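Local atomic coordinates of malate dehydrogenase (Porphyromonas gingivalis, PDB entry 3FI9), a protein that probably interconverts malate and oxaloacetate with NAD as the hydride carrier, as in other malate dehydrogenases. Residues Ala105-Leu108 with Gly109-Ile112; Arg314-Val317 with Ile318-Ile322; Glu246-Arg249 with Ala250-Gly254; Gly167-Gln170 with Ser171-Thr174. One frame throughout, in Å; residues are numbered along the deposited sequence.

Interaction 1. Residues Ala105-Leu108 with Gly109-Ile112; sequences AAQL and GKDI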
loop_
_atom_site.group_PDB
_atom_site.type_symbol
_atom_site.label_atom_id
_atom_site.label_comp_id
_atom_site.label_asym_id
_atom_site.label_seq_id
_atom_site.Cartn_x
_atom_site.Cartn_y
_atom_site.Cartn_z
ATOM N N ALA A 105 -2.991 22.824 12.223
ATOM C CA ALA A 105 -3.075 21.961 13.401
ATOM C C ALA A 105 -4.076 22.544 14.405
ATOM O O ALA A 105 -4.840 21.812 15.005
ATOM C CB ALA A 105 -1.705 21.803 14.073
ATOM N N ALA A 106 -4.096 23.863 14.590
ATOM C CA ALA A 106 -5.112 24.447 15.554
ATOM C C ALA A 106 -6.550 24.226 15.089
ATOM O O ALA A 106 -7.469 23.869 15.873
ATOM C CB ALA A 106 -4.885 25.935 15.764
ATOM N N GLN A 107 -6.746 24.468 13.812
ATOM C CA GLN A 107 -8.044 24.236 13.180
ATOM C C GLN A 107 -8.463 22.792 13.275
ATOM O O GLN A 107 -9.637 22.527 13.476
ATOM C CB GLN A 107 -8.050 24.699 11.709
ATOM C CG GLN A 107 -9.457 24.652 11.097
ATOM C CD GLN A 107 -10.420 25.642 11.786
ATOM O OE1 GLN A 107 -10.105 26.820 11.922
ATOM N NE2 GLN A 107 -11.581 25.154 12.238
ATOM N N LEU A 108 -7.528 21.836 13.158
ATOM C CA LEU A 108 -7.919 20.437 13.338
ATOM C C LEU A 108 -8.365 20.171 14.768
ATOM O O LEU A 108 -9.373 19.519 14.994
ATOM C CB LEU A 108 -6.787 19.477 12.969
ATOM C CG LEU A 108 -6.962 17.975 13.260
ATOM C CD1 LEU A 108 -8.213 17.436 12.562
ATOM C CD2 LEU A 108 -5.698 17.291 12.715
ATOM N N GLY A 109 -7.617 20.689 15.740
ATOM C CA GLY A 109 -8.080 20.628 17.123
ATOM C C GLY A 109 -9.484 21.229 17.338
ATOM O O GLY A 109 -10.350 20.615 17.961
ATOM N N LYS A 110 -9.708 22.445 16.877
ATOM C CA LYS A 110 -11.021 23.098 17.058
ATOM C C LYS A 110 -12.159 22.228 16.465
ATOM O O LYS A 110 -13.257 22.089 17.030
ATOM C CB LYS A 110 -11.005 24.455 16.353
ATOM C CG LYS A 110 -10.041 25.508 16.925
ATOM C CD LYS A 110 -9.960 26.673 15.927
ATOM C CE LYS A 110 -8.968 27.746 16.362
ATOM N NZ LYS A 110 -9.133 29.030 15.608
ATOM N N ASP A 111 -11.864 21.625 15.317
ATOM C CA ASP A 111 -12.833 20.766 14.595
ATOM C C ASP A 111 -13.132 19.493 15.357
ATOM O O ASP A 111 -14.284 19.020 15.402
ATOM C CB ASP A 111 -12.261 20.362 13.236
ATOM C CG ASP A 111 -12.241 21.494 12.229
ATOM O OD1 ASP A 111 -12.914 22.520 12.422
ATOM O OD2 ASP A 111 -11.510 21.363 11.231
ATOM N N ILE A 112 -12.094 18.917 15.945
ATOM C CA ILE A 112 -12.273 17.728 16.762
ATOM C C ILE A 112 -13.147 18.142 17.932
ATOM O O ILE A 112 -13.987 17.363 18.390
ATOM C CB ILE A 112 -10.923 17.140 17.269
ATOM C CG1 ILE A 112 -10.176 16.378 16.145
ATOM C CG2 ILE A 112 -11.138 16.263 18.475
ATOM C CD1 ILE A 112 -8.711 16.046 16.473
#
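Gly109 and Lys110 take up the helical hydrogen bonds offered by Ala105 and Ala106. The two segments are one unbroken run of alpha helix 94-115. Gly109 N binds Ala105 O at 3.1 Å, almost straight at 174°. Lys110 N binds Ala106 O at 2.8 Å. Asp111 N to Gln107 O and Ile112 N to Leu108 O continue the i to i+4 series.

One side-chain bond repeats this spacing on the outer face. Gln107 NE2 gives a hydrogen to Asp111 OD1 at 3.0 Å. The Gln107 chain bends at chi2 (64°), which turns its amide along the helix toward Asp111. The acceptor lies in the amide plane, but the nitrogen comes from above the carboxylate plane, and the two planes are 48° apart. Lys110 starts from the same turn, and its chain crosses Gln107 at about a right angle. Its CD passes 4.0 Å from Gln107 OE1, and its CG lies 3.2 Å from Ala106 O.

The inner face is apolar. Leu108 CG meets Ile112 CD1 at 4.1 Å. These two side chains pack on strands 77-82 and 121-124, while Ala105 and Ala106 pack on Val135 of helix 129-140. Ala105 also lies near Phe126, a predicted NAD-site residue. The arrangement is that of an amphipathic helix flanking the parallel sheet of a Rossmann-type NAD-binding domain.

Interaction 2. Residues Arg314-Val317 with Ile318-Ile322; sequences RDEV and IAMGI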
loop_
_atom_site.group_PDB
_atom_site.type_symbol
_atom_site.label_atom_id
_atom_site.label_comp_id
_atom_site.label_asym_id
_atom_site.label_seq_id
_atom_site.Cartn_x
_atom_site.Cartn_y
_atom_site.Cartn_z
ATOM N N ARG A 314 8.641 25.723 20.296
ATOM C CA ARG A 314 7.389 25.890 21.023
ATOM C C ARG A 314 7.178 27.359 21.390
ATOM O O ARG A 314 6.092 27.887 21.201
ATOM C CB ARG A 314 7.385 25.059 22.291
ATOM C CG ARG A 314 6.176 25.254 23.196
ATOM C CD ARG A 314 6.556 24.834 24.636
ATOM N NE ARG A 314 7.630 25.676 25.187
ATOM C CZ ARG A 314 8.442 25.306 26.176
ATOM N NH1 ARG A 314 8.293 24.125 26.727
ATOM N NH2 ARG A 314 9.398 26.124 26.626
ATOM N N ASP A 315 8.226 28.020 21.884
ATOM C CA ASP A 315 8.095 29.412 22.326
ATOM C C ASP A 315 7.853 30.398 21.157
ATOM O O ASP A 315 7.121 31.380 21.315
ATOM C CB ASP A 315 9.303 29.841 23.173
ATOM C CG ASP A 315 9.383 29.119 24.517
ATOM O OD1 ASP A 315 8.353 28.590 25.042
ATOM O OD2 ASP A 315 10.511 29.102 25.065
ATOM N N GLU A 316 8.433 30.139 19.988
ATOM C CA GLU A 316 8.050 30.872 18.782
ATOM C C GLU A 316 6.543 30.831 18.521
ATOM O O GLU A 316 5.911 31.853 18.235
ATOM C CB GLU A 316 8.728 30.300 17.537
ATOM C CG GLU A 316 10.098 30.837 17.215
ATOM C CD GLU A 316 10.554 30.421 15.831
ATOM O OE1 GLU A 316 11.555 29.685 15.761
ATOM O OE2 GLU A 316 9.921 30.835 14.820
ATOM N N VAL A 317 5.968 29.632 18.580
ATOM C CA VAL A 317 4.553 29.477 18.296
ATOM C C VAL A 317 3.652 30.064 19.402
ATOM O O VAL A 317 2.505 30.470 19.144
ATOM C CB VAL A 317 4.249 27.995 17.943
ATOM C CG1 VAL A 317 2.734 27.780 17.613
ATOM C CG2 VAL A 317 5.131 27.570 16.744
ATOM N N ILE A 318 4.138 30.080 20.638
ATOM C CA ILE A 318 3.461 30.846 21.696
ATOM C C ILE A 318 3.494 32.323 21.296
ATOM O O ILE A 318 2.503 33.044 21.440
ATOM C CB ILE A 318 4.120 30.592 23.115
ATOM C CG1 ILE A 318 3.908 29.140 23.553
ATOM C CG2 ILE A 318 3.559 31.529 24.234
ATOM C CD1 ILE A 318 4.788 28.707 24.757
ATOM N N ALA A 319 4.625 32.780 20.768
ATOM C CA ALA A 319 4.784 34.222 20.446
ATOM C C ALA A 319 3.859 34.663 19.308
ATOM O O ALA A 319 3.475 35.842 19.211
ATOM C CB ALA A 319 6.244 34.542 20.117
ATOM N N MET A 320 3.503 33.713 18.451
ATOM C CA MET A 320 2.611 33.967 17.333
ATOM C C MET A 320 1.187 34.030 17.915
ATOM O O MET A 320 0.241 34.305 17.218
ATOM C CB MET A 320 2.687 32.837 16.302
ATOM C CG MET A 320 3.972 32.711 15.413
ATOM S SD MET A 320 4.011 31.104 14.478
ATOM C CE MET A 320 5.652 31.144 13.776
ATOM N N GLY A 321 1.034 33.753 19.197
ATOM C CA GLY A 321 -0.320 33.710 19.803
ATOM C C GLY A 321 -1.196 32.475 19.507
ATOM O O GLY A 321 -2.419 32.483 19.765
ATOM N N ILE A 322 -0.587 31.406 18.988
ATOM C CA ILE A 322 -1.348 30.242 18.555
ATOM C C ILE A 322 -1.438 29.226 19.698
ATOM O O ILE A 322 -2.509 28.695 20.047
ATOM C CB ILE A 322 -0.668 29.553 17.347
ATOM C CG1 ILE A 322 -0.824 30.396 16.077
ATOM C CG2 ILE A 322 -1.283 28.104 17.168
ATOM C CD1 ILE A 322 0.059 29.937 14.877
#
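A Schellman motif ends helix 297-319, and Val317 and Ile322 meet across it. Ile322 N reaches back to Val317 O at 3.2 Å, nearly along the C=O axis. Gly321 N binds Ile318 O at 2.8 Å. Gly321 has positive phi (76°), the backbone shape of the C-prime residue. Before the cap, Ile318 N and Ala319 N make regular helical bonds to Arg314 O and Asp315 O. Met320 N to Glu316 O is weak.

The turn at Gly321 brings Ile322 CB to 3.8 Å from Val317 CG1. The two side chains meet at a slant. One turn along the helix from Arg314, Ile318 lies beside both Arg314 and Asp315, pointing the same way. Its CD1 is 3.6 Å from Asp315 OD1 and 4.0 Å from Arg314 CG. Arg314 bends at chi3 (63°) and grips Asp315 side-on. In this salt bridge Arg314 NE at 3.0 Å and Arg314 NH2 at 3.1 Å both reach Asp315 OD1, from one face of the carboxylate. Arg314 NH1 binds His272 O.

Ile322 packs on helix 94-115, and Val317 on Ile131 of helix 129-140. An apolar contact between the C3 and C'' residues, here Val317 and Ile322, is characteristic of the Schellman C-cap.

Interaction 3. Residues Glu246-Arg249 with Ala250-Gly254; sequences EMIR and AAMGG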
loop_
_atom_site.group_PDB
_atom_site.type_symbol
_atom_site.label_atom_id
_atom_site.label_comp_id
_atom_site.label_asym_id
_atom_site.label_seq_id
_atom_site.Cartn_x
_atom_site.Cartn_y
_atom_site.Cartn_z
ATOM N N GLU A 246 0.021 1.409 11.600
ATOM C CA GLU A 246 0.299 0.459 12.684
ATOM C C GLU A 246 0.034 1.139 13.993
ATOM O O GLU A 246 -0.450 0.480 14.931
ATOM C CB GLU A 246 1.768 0.014 12.749
ATOM C CG GLU A 246 2.252 -0.901 11.700
ATOM C CD GLU A 246 3.731 -1.283 11.929
ATOM O OE1 GLU A 246 3.989 -2.459 12.167
ATOM O OE2 GLU A 246 4.625 -0.423 11.880
ATOM N N MET A 247 0.395 2.434 14.108
ATOM C CA MET A 247 0.097 3.160 15.384
ATOM C C MET A 247 -1.409 3.190 15.703
ATOM O O MET A 247 -1.795 2.901 16.868
ATOM C CB MET A 247 0.651 4.607 15.394
ATOM C CG MET A 247 2.171 4.691 15.084
ATOM S SD MET A 247 2.730 6.400 14.949
ATOM C CE MET A 247 2.299 7.081 16.515
ATOM N N ILE A 248 -2.245 3.593 14.740
ATOM C CA ILE A 248 -3.693 3.679 15.027
ATOM C C ILE A 248 -4.287 2.260 15.290
ATOM O O ILE A 248 -5.175 2.062 16.130
ATOM C CB ILE A 248 -4.483 4.444 13.925
ATOM C CG1 ILE A 248 -5.745 5.066 14.542
ATOM C CG2 ILE A 248 -4.812 3.537 12.675
ATOM C CD1 ILE A 248 -5.449 6.198 15.544
ATOM N N ARG A 249 -3.771 1.257 14.605
ATOM C CA ARG A 249 -4.161 -0.109 14.968
ATOM C C ARG A 249 -3.934 -0.431 16.463
ATOM O O ARG A 249 -4.797 -1.024 17.110
ATOM C CB ARG A 249 -3.480 -1.149 14.103
ATOM C CG ARG A 249 -3.769 -2.575 14.605
ATOM C CD ARG A 249 -3.325 -3.577 13.581
ATOM N NE ARG A 249 -1.873 -3.654 13.488
ATOM C CZ ARG A 249 -1.240 -4.449 12.616
ATOM N NH1 ARG A 249 -1.941 -5.249 11.811
ATOM N NH2 ARG A 249 0.082 -4.486 12.574
ATOM N N ALA A 250 -2.786 -0.036 17.015
ATOM C CA ALA A 250 -2.494 -0.251 18.435
ATOM C C ALA A 250 -3.475 0.502 19.318
ATOM O O ALA A 250 -3.963 -0.023 20.309
ATOM C CB ALA A 250 -1.038 0.205 18.746
ATOM N N ALA A 251 -3.745 1.752 18.968
ATOM C CA ALA A 251 -4.700 2.561 19.729
ATOM C C ALA A 251 -6.107 1.980 19.681
ATOM O O ALA A 251 -6.908 2.284 20.548
ATOM C CB ALA A 251 -4.732 3.986 19.226
ATOM N N MET A 252 -6.408 1.205 18.639
ATOM C CA MET A 252 -7.751 0.642 18.466
ATOM C C MET A 252 -7.861 -0.725 19.160
ATOM O O MET A 252 -8.895 -1.399 19.030
ATOM C CB MET A 252 -8.110 0.541 16.964
ATOM C CG MET A 252 -8.278 1.886 16.208
ATOM S SD MET A 252 -8.294 1.983 14.332
ATOM C CE MET A 252 -10.038 1.531 13.969
ATOM N N GLY A 253 -6.802 -1.131 19.868
ATOM C CA GLY A 253 -6.782 -2.372 20.655
ATOM C C GLY A 253 -6.207 -3.569 19.918
ATOM O O GLY A 253 -6.287 -4.713 20.390
ATOM N N GLY A 254 -5.612 -3.307 18.757
ATOM C CA GLY A 254 -4.923 -4.330 18.010
ATOM C C GLY A 254 -3.528 -4.590 18.533
ATOM O O GLY A 254 -3.186 -4.268 19.685
#
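Backbone bonds from Ala250, Ala251, Met252 and Gly254 tie the end of helix 238-251 to residues 246-249. Ala250 N binds Glu246 O, and Ala251 N binds Met247 O at 3.1 Å with an angle of 162°. The pattern then changes. Met252 N makes two weak bonds, to Ile248 O and to Arg249 O. Gly254 N returns to Arg249 O at 2.9 Å, and Gly253 N binds Ala250 O at 3.1 Å. With its positive phi (94°), Gly253 completes a Schellman motif.

The closer apolar contact is between Ile248 and Met252. Met252 SD lies 4.0 Å from Ile248 CG1 and 4.2 Å from Ile248 CG2, so it touches both branches. With CG anti to its carbonyl carbon (chi1 -67°), the Met252 chain folds back along the helix flank, Met252 CG 3.1 Å from Ile248 O. Near the glycines, Arg249 CG lies 4.0 Å from Gly254 CA.

Ile248 packs on strands 77-82 and 121-124, and Met252 on Tyr79. Ala250 and Ala251 touch Ile281 of strand 279-282. Glu246 packs on Cys57 of the second subunit. The helix end packs against both the NAD-binding sheet and strand 279-282, with Glu246 at the subunit contact.

Interaction 4. Residues Gly167-Gln170 with Ser171-Thr174; sequences GIKQ and SLVT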
loop_
_atom_site.group_PDB
_atom_site.type_symbol
_atom_site.label_atom_id
_atom_site.label_comp_id
_atom_site.label_asym_id
_atom_site.label_seq_id
_atom_site.Cartn_x
_atom_site.Cartn_y
_atom_site.Cartn_z
ATOM N N GLY A 167 25.763 -6.101 6.952
ATOM C CA GLY A 167 25.414 -7.070 5.933
ATOM C C GLY A 167 24.552 -8.184 6.489
ATOM O O GLY A 167 24.736 -9.342 6.121
ATOM N N ILE A 168 23.633 -7.867 7.404
ATOM C CA ILE A 168 22.757 -8.895 7.967
ATOM C C ILE A 168 21.273 -8.588 7.782
ATOM O O ILE A 168 20.867 -7.458 7.502
ATOM C CB ILE A 168 22.957 -9.149 9.486
ATOM C CG1 ILE A 168 22.673 -7.863 10.283
ATOM C CG2 ILE A 168 24.383 -9.683 9.765
ATOM C CD1 ILE A 168 22.925 -8.048 11.752
ATOM N N LYS A 169 20.464 -9.600 7.980
ATOM C CA LYS A 169 19.025 -9.374 7.886
ATOM C C LYS A 169 18.527 -8.288 8.885
ATOM O O LYS A 169 18.830 -8.318 10.092
ATOM C CB LYS A 169 18.288 -10.676 8.108
ATOM C CG LYS A 169 16.781 -10.521 8.030
ATOM C CD LYS A 169 16.073 -11.883 8.064
ATOM C CE LYS A 169 16.156 -12.518 9.454
ATOM N NZ LYS A 169 15.661 -13.929 9.404
ATOM N N GLN A 170 17.722 -7.355 8.393
ATOM C CA GLN A 170 17.388 -6.189 9.195
ATOM C C GLN A 170 16.838 -6.459 10.593
ATOM O O GLN A 170 17.206 -5.767 11.542
ATOM C CB GLN A 170 16.438 -5.277 8.423
ATOM C CG GLN A 170 16.131 -3.993 9.145
ATOM C CD GLN A 170 15.343 -3.053 8.232
ATOM O OE1 GLN A 170 15.460 -3.115 7.007
ATOM N NE2 GLN A 170 14.505 -2.220 8.834
ATOM N N SER A 171 15.957 -7.456 10.711
ATOM C CA SER A 171 15.289 -7.799 11.978
ATOM C C SER A 171 16.270 -8.250 13.037
ATOM O O SER A 171 15.921 -8.318 14.197
ATOM C CB SER A 171 14.320 -8.983 11.750
ATOM O OG SER A 171 13.004 -8.515 11.634
ATOM N N LEU A 172 17.497 -8.547 12.635
ATOM C CA LEU A 172 18.515 -9.003 13.592
ATOM C C LEU A 172 19.155 -7.845 14.350
ATOM O O LEU A 172 19.901 -8.052 15.305
ATOM C CB LEU A 172 19.585 -9.796 12.870
ATOM C CG LEU A 172 19.032 -10.943 11.995
ATOM C CD1 LEU A 172 20.177 -11.700 11.282
ATOM C CD2 LEU A 172 18.233 -11.873 12.871
ATOM N N VAL A 173 18.868 -6.622 13.926
ATOM C CA VAL A 173 19.312 -5.440 14.687
ATOM C C VAL A 173 18.104 -5.067 15.582
ATOM O O VAL A 173 17.074 -4.634 15.086
ATOM C CB VAL A 173 19.698 -4.270 13.750
ATOM C CG1 VAL A 173 20.169 -3.055 14.560
ATOM C CG2 VAL A 173 20.787 -4.679 12.791
ATOM N N THR A 174 18.220 -5.234 16.885
ATOM C CA THR A 174 17.031 -5.169 17.695
ATOM C C THR A 174 17.060 -3.911 18.548
ATOM O O THR A 174 18.131 -3.425 18.887
ATOM C CB THR A 174 16.901 -6.452 18.544
ATOM O OG1 THR A 174 18.109 -6.644 19.298
ATOM C CG2 THR A 174 16.713 -7.656 17.594
#
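Ile168 carries CG1 between its backbone N and carbonyl carbon (chi1 60°), and its extended chi2 sends CD1 across to Leu172 and Val173. In Leu172, chi1 near -52° keeps CG beside the backbone N and close to Lys169 O. The setting is a short 3-10 turn that links helix 153-166 to strand 173-174. The helix closes just before it in a Schellman motif, with Gly167 as its positive-phi residue.

Two i to i+3 backbone bonds define the turn. Leu172 N binds Lys169 O at 2.9 Å, and Val173 N binds Gln170 O at 3.0 Å. Both donors sit above the carbonyl planes of their acceptors. The second is the more tilted, at 47°.

Strand 173-174 starts here and pairs with strand 194-195. Gln170 NE2 binds Gln159 OE1 and also Arg55 O of the second subunit. Ser171 OG bonds to Gly61 N of that subunit. The turn therefore belongs to the dimer interface as well as to the small antiparallel sheet.

The apolar side chains meet across the turn. Leu172 crosses Lys169 at about a right angle, with CD1 3.8 Å from Lys169 CB. It also touches the far part of the lysine chain, where Leu172 CD2 is 4.1 Å from Lys169 CE. Ile168 CD1 touches two residues further along the turn: it lies 3.9 Å from Leu172 CB and 4.1 Å from Val173 CG2.

Overall arrangement
All four contacts are local, so none closes a long loop. They follow one another along the chain and neither nest nor cross. Interaction 1 comes first, within helix 94-115 of the NAD-binding domain. Interaction 4 follows, where the chain leaves helix 153-166 and enters strand 173-174 beside the second subunit. Interaction 3 ends helix 238-251, and interaction 2 ends helix 297-319. Interactions 1 and 2 come within about 4 Å at their nearest atoms without touching. Met320 and Ile322 pack on helix 94-115, joining the end of the last helix to the NAD-binding domain. Interactions 1 and 4 lie on opposite sides of the chain's centre, with their own centres about 40 Å apart.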